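Local coordinates for protein UTR4 (Saccharomyces cerevisiae, PDB 2G80) that probably uses magnesium to enolise and then dephosphorylate a diketo-methylthiopentyl phosphate in methionine salvage, at residues N195-I200 against A221-A226. Sequence-based numbering, arbitrary orientation.
Sequences NILRDI and AGVGIA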
loop_
_atom_site.group_PDB
_atom_site.type_symbol
_atom_site.label_atom_id
_atom_site.label_comp_id
_atom_site.label_asym_id
_atom_site.label_seq_id
_atom_site.Cartn_x
_atom_site.Cartn_y
_atom_site.Cartn_z
ATOM N N ASN A 195 -6.265 -0.539 18.127
ATOM C CA ASN A 195 -4.885 -1.021 18.094
ATOM C C ASN A 195 -3.930 0.053 17.582
ATOM O O ASN A 195 -2.879 0.275 18.176
ATOM C CB ASN A 195 -4.729 -2.320 17.275
ATOM C CG ASN A 195 -5.501 -3.517 17.865
ATOM O OD1 ASN A 195 -5.784 -3.584 19.069
ATOM N ND2 ASN A 195 -5.836 -4.472 17.006
ATOM N N ILE A 196 -4.306 0.753 16.515
ATOM C CA ILE A 196 -3.470 1.841 15.938
ATOM C C ILE A 196 -3.368 3.039 16.890
ATOM O O ILE A 196 -2.282 3.622 17.008
ATOM C CB ILE A 196 -3.983 2.271 14.539
ATOM C CG1 ILE A 196 -3.781 1.114 13.544
ATOM C CG2 ILE A 196 -3.288 3.624 14.018
ATOM C CD1 ILE A 196 -4.458 1.336 12.199
ATOM N N LEU A 197 -4.474 3.423 17.537
ATOM C CA LEU A 197 -4.449 4.543 18.527
ATOM C C LEU A 197 -3.498 4.243 19.695
ATOM O O LEU A 197 -2.762 5.123 20.116
ATOM C CB LEU A 197 -5.857 4.920 19.055
ATOM C CG LEU A 197 -6.811 5.628 18.093
ATOM C CD1 LEU A 197 -8.201 5.712 18.706
ATOM C CD2 LEU A 197 -6.288 7.020 17.702
ATOM N N ARG A 198 -3.538 3.016 20.200
ATOM C CA ARG A 198 -2.586 2.528 21.229
ATOM C C ARG A 198 -1.136 2.740 20.772
ATOM O O ARG A 198 -0.343 3.330 21.507
ATOM C CB ARG A 198 -2.770 1.030 21.483
ATOM C CG ARG A 198 -2.070 0.508 22.703
ATOM C CD ARG A 198 -1.459 -0.857 22.505
ATOM N NE ARG A 198 -2.409 -1.878 22.114
ATOM C CZ ARG A 198 -2.475 -2.541 20.947
ATOM N NH1 ARG A 198 -1.632 -2.344 19.931
ATOM N NH2 ARG A 198 -3.431 -3.452 20.805
ATOM N N ASP A 199 -0.821 2.282 19.553
ATOM C CA ASP A 199 0.551 2.375 18.992
ATOM C C ASP A 199 0.942 3.804 18.596
ATOM O O ASP A 199 2.101 4.153 18.687
ATOM C CB ASP A 199 0.739 1.414 17.797
ATOM C CG ASP A 199 0.571 -0.073 18.195
ATOM O OD1 ASP A 199 0.875 -0.429 19.354
ATOM O OD2 ASP A 199 0.167 -0.893 17.333
ATOM N N ILE A 200 -0.019 4.598 18.139
ATOM C CA ILE A 200 0.196 6.022 17.813
ATOM C C ILE A 200 0.408 6.850 19.114
ATOM O O ILE A 200 1.286 7.704 19.162
ATOM C CB ILE A 200 -0.978 6.573 16.891
ATOM C CG1 ILE A 200 -0.723 6.165 15.435
ATOM C CG2 ILE A 200 -1.129 8.084 16.922
ATOM C CD1 ILE A 200 -1.812 6.673 14.455
ATOM N N ALA A 221 -14.476 5.684 12.771
ATOM C CA ALA A 221 -15.406 6.543 13.488
ATOM C C ALA A 221 -16.002 5.903 14.761
ATOM O O ALA A 221 -16.431 6.637 15.655
ATOM C CB ALA A 221 -16.514 7.051 12.547
ATOM N N GLY A 222 -15.998 4.567 14.853
ATOM C CA GLY A 222 -16.447 3.851 16.052
ATOM C C GLY A 222 -15.606 4.074 17.309
ATOM O O GLY A 222 -16.099 3.886 18.420
ATOM N N VAL A 223 -14.341 4.460 17.127
ATOM C CA VAL A 223 -13.432 4.837 18.228
ATOM C C VAL A 223 -13.107 6.353 18.259
ATOM O O VAL A 223 -12.147 6.756 18.906
ATOM C CB VAL A 223 -12.139 3.957 18.265
ATOM C CG1 VAL A 223 -12.442 2.614 18.896
ATOM C CG2 VAL A 223 -11.461 3.827 16.876
ATOM N N GLY A 224 -13.916 7.169 17.577
ATOM C CA GLY A 224 -13.826 8.622 17.632
ATOM C C GLY A 224 -12.836 9.343 16.737
ATOM O O GLY A 224 -12.665 10.583 16.857
ATOM N N ILE A 225 -12.209 8.599 15.830
ATOM C CA ILE A 225 -11.243 9.175 14.909
ATOM C C ILE A 225 -12.008 9.973 13.827
ATOM O O ILE A 225 -12.964 9.459 13.256
ATOM C CB ILE A 225 -10.361 8.075 14.242
ATOM C CG1 ILE A 225 -9.586 7.235 15.286
ATOM C CG2 ILE A 225 -9.408 8.700 13.168
ATOM C CD1 ILE A 225 -8.816 6.088 14.663
ATOM N N ALA A 226 -11.551 11.198 13.536
ATOM C CA ALA A 226 -12.125 12.035 12.454
ATOM C C ALA A 226 -11.796 11.374 11.096
ATOM O O ALA A 226 -10.777 10.718 10.931
ATOM C CB ALA A 226 -11.612 13.458 12.520
#
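Leu197 and Ile225 reach toward each other tip to tip, and this apolar meeting carries most of the contact. Leu197 CD1 lies 4.0 Å from Ile225 CG1; the second branch also takes part, Leu197 CD2 lying 4.1 Å from Ile225 CD1. Leu197 has its CG anti to the carbonyl carbon (chi1 -71°), which carries CG and its two methyls toward the loop. Ile225 has its CG1 anti to the carbonyl carbon as well (chi1 -59°), and its extended ethyl arm (chi2 175°) carries CD1 up to Leu197 CG, 4.0 Å away. Val223 flanks the pair more loosely, with its carbonyl O 4.1 Å and its CG2 4.2 Å from Leu197 CD1. In the HAD-like Rossmannoid domain, helix 190-200 is thereby joined to the loop that connects helix 214-221 with strand 226-230 of the parallel sheet. A type I beta turn from Ala221 to Gly224 reverses the chain here, closed by Gly224 N to Ala221 O at 3.2 Å, and Ile225 follows it directly. Shortening Leu197 to an alanine would remove both methyls, and would probably leave the ethyl arm of Ile225 facing a gap there, with Tyr193 still packed beside it. Val207 of strand 207-211 and Ala204 touch both Leu197 and Ile225, while Tyr193, one helical turn before Leu197, packs on Val223 and Ile225.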